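Gp26 (Listeria phage P40, PDB 4JZ5) probably cleaves the glycan strands of Listeria peptidoglycan as a phage endolysin whose catalytic domain belongs to glycosyl hydrolase family 25. Local coordinates at residues M22-N36 / I200-S214. Residues are numbered along the deposited sequence; the frame is centred on the assembly and turned at random.
Sequences MVLVLDISKWQPTVN and IKAIASPVDMNTCSS
N210 reaches from strand 206-211 across to strand 25-28 and ties V25 to D27 where these antiparallel strands close the barrel of the family 25 fold. Its CB lies 4.0 Å from CB of V25, its partner in a hydrogen-bonded pair, and 3.3 Å from V25 O. With CG anti to its own carbonyl carbon (chi1 -52°), ND2 is turned toward strand 25-28; CG itself sits 3.6 Å from V25 O and 3.7 Å from D27 OD1. ND2 spends one N-H on V25 O (2.9 Å), which it meets from above the carbonyl plane, and the other on D27 OD1 (3.0 Å), almost straight at 174° and on the anti lone pair. OD1 accepts from the indole of W170, so the amide's orientation is fixed at both ends. D27 OD2 comes within 2.5 Å of D208 OD2, the two carboxylate planes 50° apart. On the L26 and M209 face the contact is apolar: CD2 of L26 lies beside CG of M209, while CD1 of L26 meets CD1 of I200 tip to tip. Farther along, the bent side chain of Q32 donates through NE2 to P206 O (2.9 Å) and accepts at OE1 from S29 N. D27 OD1 takes N-H bonds from both N210 and Q193, which would fix the rotation of its carboxylate beside D208.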
loop_
_atom_site.group_PDB
_atom_site.type_symbol
_atom_site.label_atom_id
_atom_site.label_comp_id
_atom_site.label_asym_id
_atom_site.label_seq_id
_atom_site.Cartn_x
_atom_site.Cartn_y
_atom_site.Cartn_z
ATOM N N MET A 22 2.331 7.488 18.746
ATOM C CA MET A 22 2.988 6.748 17.698
ATOM C C MET A 22 2.533 7.246 16.329
ATOM O O MET A 22 1.358 7.536 16.127
ATOM C CB MET A 22 2.649 5.272 17.855
ATOM C CG MET A 22 3.294 4.360 16.831
ATOM S SD MET A 22 3.103 2.619 17.233
ATOM C CE MET A 22 3.869 2.647 18.854
ATOM N N VAL A 23 3.450 7.330 15.381
ATOM C CA VAL A 23 3.078 7.615 14.008
ATOM C C VAL A 23 2.072 6.549 13.526
ATOM O O VAL A 23 2.272 5.360 13.744
ATOM C CB VAL A 23 4.328 7.637 13.129
ATOM C CG1 VAL A 23 3.941 7.688 11.674
ATOM C CG2 VAL A 23 5.216 8.819 13.515
ATOM N N LEU A 24 0.998 6.991 12.873
ATOM C CA LEU A 24 -0.058 6.103 12.412
ATOM C C LEU A 24 -0.328 6.321 10.929
ATOM O O LEU A 24 -0.656 7.430 10.493
ATOM C CB LEU A 24 -1.335 6.357 13.197
ATOM C CG LEU A 24 -2.538 5.511 12.771
ATOM C CD1 LEU A 24 -2.239 4.024 12.882
ATOM C CD2 LEU A 24 -3.741 5.890 13.621
ATOM N N VAL A 25 -0.177 5.252 10.158
ATOM C CA VAL A 25 -0.490 5.229 8.742
ATOM C C VAL A 25 -1.528 4.128 8.536
ATOM O O VAL A 25 -1.378 3.036 9.066
ATOM C CB VAL A 25 0.796 4.932 7.921
ATOM C CG1 VAL A 25 0.455 4.629 6.465
ATOM C CG2 VAL A 25 1.785 6.094 8.054
ATOM N N LEU A 26 -2.600 4.423 7.809
ATOM C CA LEU A 26 -3.613 3.414 7.520
ATOM C C LEU A 26 -3.491 2.910 6.104
ATOM O O LEU A 26 -2.990 3.616 5.234
ATOM C CB LEU A 26 -5.017 3.996 7.679
ATOM C CG LEU A 26 -5.378 4.581 9.032
ATOM C CD1 LEU A 26 -6.820 5.053 9.022
ATOM C CD2 LEU A 26 -5.113 3.582 10.142
ATOM N N ASP A 27 -3.985 1.706 5.857
ATOM C CA ASP A 27 -4.300 1.309 4.496
ATOM C C ASP A 27 -5.735 0.812 4.465
ATOM O O ASP A 27 -6.189 0.151 5.401
ATOM C CB ASP A 27 -3.290 0.298 3.919
ATOM C CG ASP A 27 -3.207 -0.978 4.698
ATOM O OD1 ASP A 27 -2.378 -1.066 5.615
ATOM O OD2 ASP A 27 -3.954 -1.916 4.333
ATOM N N ILE A 28 -6.457 1.189 3.414
ATOM C CA ILE A 28 -7.880 0.919 3.274
ATOM C C ILE A 28 -8.191 0.467 1.853
ATOM O O ILE A 28 -7.404 0.650 0.913
ATOM C CB ILE A 28 -8.747 2.142 3.668
ATOM C CG1 ILE A 28 -8.451 3.335 2.755
ATOM C CG2 ILE A 28 -8.528 2.494 5.120
ATOM C CD1 ILE A 28 -9.354 4.541 3.003
ATOM N N SER A 29 -9.374 -0.116 1.717
ATOM C CA SER A 29 -9.834 -0.678 0.467
ATOM C C SER A 29 -11.355 -0.707 0.485
ATOM O O SER A 29 -11.998 -0.058 1.306
ATOM C CB SER A 29 -9.303 -2.102 0.293
ATOM O OG SER A 29 -9.940 -2.977 1.207
ATOM N N LYS A 30 -11.933 -1.498 -0.402
ATOM C CA LYS A 30 -13.380 -1.682 -0.400
ATOM C C LYS A 30 -13.883 -2.277 0.913
ATOM O O LYS A 30 -15.078 -2.187 1.208
ATOM C CB LYS A 30 -13.815 -2.564 -1.575
ATOM C CG LYS A 30 -13.390 -3.998 -1.467
ATOM C CD LYS A 30 -14.487 -4.844 -0.867
ATOM C CE LYS A 30 -14.755 -6.058 -1.728
ATOM N NZ LYS A 30 -15.987 -6.775 -1.301
ATOM N N TRP A 31 -12.999 -2.886 1.696
ATOM C CA TRP A 31 -13.398 -3.461 2.976
ATOM C C TRP A 31 -13.677 -2.406 4.045
ATOM O O TRP A 31 -14.177 -2.730 5.124
ATOM C CB TRP A 31 -12.330 -4.447 3.444
ATOM C CG TRP A 31 -12.237 -5.628 2.543
ATOM C CD1 TRP A 31 -11.215 -5.945 1.707
ATOM C CD2 TRP A 31 -13.225 -6.645 2.373
ATOM N NE1 TRP A 31 -11.498 -7.107 1.026
ATOM C CE2 TRP A 31 -12.730 -7.554 1.418
ATOM C CE3 TRP A 31 -14.485 -6.874 2.937
ATOM C CZ2 TRP A 31 -13.449 -8.678 1.015
ATOM C CZ3 TRP A 31 -15.197 -7.990 2.535
ATOM C CH2 TRP A 31 -14.676 -8.879 1.584
ATOM N N GLN A 32 -13.370 -1.154 3.731
ATOM C CA GLN A 32 -13.750 -0.014 4.551
ATOM C C GLN A 32 -14.674 0.867 3.716
ATOM O O GLN A 32 -14.257 1.905 3.208
ATOM C CB GLN A 32 -12.517 0.763 5.017
ATOM C CG GLN A 32 -11.657 0.043 6.050
ATOM C CD GLN A 32 -10.870 -1.106 5.471
ATOM O OE1 GLN A 32 -10.289 -0.999 4.374
ATOM N NE2 GLN A 32 -10.810 -2.208 6.204
ATOM N N PRO A 33 -15.926 0.430 3.527
ATOM C CA PRO A 33 -16.788 1.155 2.588
ATOM C C PRO A 33 -17.210 2.533 3.059
ATOM O O PRO A 33 -17.511 3.372 2.207
ATOM C CB PRO A 33 -18.004 0.234 2.453
ATOM C CG PRO A 33 -18.010 -0.561 3.741
ATOM C CD PRO A 33 -16.562 -0.799 4.030
ATOM N N THR A 34 -17.262 2.764 4.366
ATOM C CA THR A 34 -17.553 4.084 4.910
ATOM C C THR A 34 -16.416 4.514 5.812
ATOM O O THR A 34 -16.024 3.801 6.737
ATOM C CB THR A 34 -18.864 4.066 5.704
ATOM O OG1 THR A 34 -19.938 3.799 4.805
ATOM C CG2 THR A 34 -19.103 5.394 6.382
ATOM N N VAL A 35 -15.866 5.681 5.501
ATOM C CA VAL A 35 -14.769 6.249 6.266
ATOM C C VAL A 35 -15.094 7.707 6.521
ATOM O O VAL A 35 -15.411 8.439 5.579
ATOM C CB VAL A 35 -13.444 6.175 5.467
ATOM C CG1 VAL A 35 -12.306 6.895 6.198
ATOM C CG2 VAL A 35 -13.065 4.742 5.174
ATOM N N ASN A 36 -15.013 8.156 7.768
ATOM C CA ASN A 36 -15.104 9.575 8.058
ATOM C C ASN A 36 -13.731 10.191 7.821
ATOM O O ASN A 36 -12.877 10.222 8.717
ATOM C CB ASN A 36 -15.576 9.807 9.492
ATOM C CG ASN A 36 -15.626 11.276 9.856
ATOM O OD1 ASN A 36 -15.318 12.148 9.038
ATOM N ND2 ASN A 36 -15.983 11.557 11.096
ATOM N N ILE A 200 -10.428 2.493 14.957
ATOM C CA ILE A 200 -10.423 3.944 15.010
ATOM C C ILE A 200 -11.850 4.440 14.819
ATOM O O ILE A 200 -12.637 3.854 14.080
ATOM C CB ILE A 200 -9.482 4.553 13.965
ATOM C CG1 ILE A 200 -9.970 4.224 12.561
ATOM C CG2 ILE A 200 -8.066 4.046 14.190
ATOM C CD1 ILE A 200 -9.145 4.871 11.502
ATOM N N LYS A 201 -12.172 5.531 15.483
ATOM C CA LYS A 201 -13.539 6.015 15.520
ATOM C C LYS A 201 -14.101 6.286 14.128
ATOM O O LYS A 201 -15.276 6.105 13.875
ATOM C CB LYS A 201 -13.605 7.283 16.369
ATOM C CG LYS A 201 -14.947 7.976 16.380
ATOM C CD LYS A 201 -14.901 9.231 17.242
ATOM C CE LYS A 201 -16.250 9.924 17.295
ATOM N NZ LYS A 201 -17.308 9.045 17.861
ATOM N N ALA A 202 -13.234 6.701 13.219
ATOM C CA ALA A 202 -13.658 7.133 11.889
ATOM C C ALA A 202 -14.082 5.999 10.961
ATOM O O ALA A 202 -14.610 6.258 9.883
ATOM C CB ALA A 202 -12.542 7.909 11.234
ATOM N N ILE A 203 -13.840 4.753 11.359
ATOM C CA ILE A 203 -14.094 3.604 10.497
ATOM C C ILE A 203 -14.729 2.495 11.331
ATOM O O ILE A 203 -14.161 2.066 12.330
ATOM C CB ILE A 203 -12.795 3.069 9.864
ATOM C CG1 ILE A 203 -12.121 4.165 9.047
ATOM C CG2 ILE A 203 -13.080 1.878 8.986
ATOM C CD1 ILE A 203 -10.781 3.741 8.451
ATOM N N ALA A 204 -15.904 2.025 10.946
ATOM C CA ALA A 204 -16.559 0.992 11.744
ATOM C C ALA A 204 -15.818 -0.345 11.694
ATOM O O ALA A 204 -15.711 -1.069 12.691
ATOM C CB ALA A 204 -17.993 0.810 11.269
ATOM N N SER A 205 -15.289 -0.635 10.517
ATOM C CA SER A 205 -14.675 -1.907 10.196
ATOM C C SER A 205 -13.253 -2.064 10.727
ATOM O O SER A 205 -12.543 -1.077 10.914
ATOM C CB SER A 205 -14.617 -2.022 8.677
ATOM O OG SER A 205 -15.635 -1.243 8.079
ATOM N N PRO A 206 -12.805 -3.314 10.924
ATOM C CA PRO A 206 -11.393 -3.474 11.268
ATOM C C PRO A 206 -10.548 -2.799 10.200
ATOM O O PRO A 206 -10.922 -2.818 9.021
ATOM C CB PRO A 206 -11.193 -4.986 11.250
ATOM C CG PRO A 206 -12.583 -5.570 11.365
ATOM C CD PRO A 206 -13.503 -4.597 10.745
ATOM N N VAL A 207 -9.456 -2.184 10.609
ATOM C CA VAL A 207 -8.602 -1.519 9.660
ATOM C C VAL A 207 -7.152 -1.888 9.928
ATOM O O VAL A 207 -6.699 -2.046 11.055
ATOM C CB VAL A 207 -8.834 0.009 9.666
ATOM C CG1 VAL A 207 -8.428 0.626 10.975
ATOM C CG2 VAL A 207 -8.123 0.670 8.482
ATOM N N ASP A 208 -6.408 -2.011 8.835
ATOM C CA ASP A 208 -4.966 -2.207 8.888
ATOM C C ASP A 208 -4.275 -0.953 9.387
ATOM O O ASP A 208 -4.497 0.156 8.853
ATOM C CB ASP A 208 -4.400 -2.483 7.492
ATOM C CG ASP A 208 -4.813 -3.814 6.906
ATOM O OD1 ASP A 208 -5.288 -4.723 7.609
ATOM O OD2 ASP A 208 -4.622 -3.969 5.658
ATOM N N MET A 209 -3.406 -1.120 10.378
ATOM C CA MET A 209 -2.642 -0.015 10.942
ATOM C C MET A 209 -1.165 -0.261 10.775
ATOM O O MET A 209 -0.689 -1.397 10.837
ATOM C CB MET A 209 -2.989 0.182 12.404
ATOM C CG MET A 209 -4.426 0.622 12.569
ATOM S SD MET A 209 -4.884 0.937 14.277
ATOM C CE MET A 209 -4.173 2.526 14.632
ATOM N N ASN A 210 -0.448 0.837 10.556
ATOM C CA ASN A 210 0.960 0.819 10.213
ATOM C C ASN A 210 1.682 1.910 10.988
ATOM O O ASN A 210 1.091 2.928 11.350
ATOM C CB ASN A 210 1.199 1.081 8.710
ATOM C CG ASN A 210 0.383 0.192 7.796
ATOM O OD1 ASN A 210 0.855 -0.828 7.333
ATOM N ND2 ASN A 210 -0.841 0.603 7.508
ATOM N N THR A 211 2.983 1.712 11.195
ATOM C CA THR A 211 3.807 2.754 11.779
ATOM C C THR A 211 5.170 2.798 11.091
ATOM O O THR A 211 5.554 1.866 10.392
ATOM C CB THR A 211 3.947 2.596 13.321
ATOM O OG1 THR A 211 4.500 3.791 13.873
ATOM C CG2 THR A 211 4.822 1.419 13.695
ATOM N N CYS A 212 5.868 3.908 11.300
ATOM C CA CYS A 212 7.147 4.170 10.666
ATOM C C CYS A 212 7.772 5.363 11.354
ATOM O O CYS A 212 7.136 6.036 12.172
ATOM C CB CYS A 212 6.976 4.456 9.168
ATOM S SG CYS A 212 5.904 5.879 8.781
ATOM N N SER A 213 9.031 5.623 11.032
ATOM C CA SER A 213 9.728 6.806 11.532
ATOM C C SER A 213 9.168 8.058 10.894
ATOM O O SER A 213 8.529 8.021 9.849
ATOM C CB SER A 213 11.211 6.720 11.210
ATOM O OG SER A 213 11.388 6.856 9.812
ATOM N N SER A 214 9.455 9.195 11.501
ATOM C CA SER A 214 9.086 10.457 10.888
ATOM C C SER A 214 9.745 10.649 9.510
ATOM O O SER A 214 9.113 11.197 8.602
ATOM C CB SER A 214 9.380 11.603 11.848
ATOM O OG SER A 214 8.486 11.493 12.951
HETATM O O HOH W 1 -7.477 -2.104 6.171
HETATM O O HOH W 2 -12.613 -4.219 7.311
HETATM O O HOH W 3 -16.363 0.979 6.857
HETATM O O HOH W 4 -17.590 3.302 8.995
#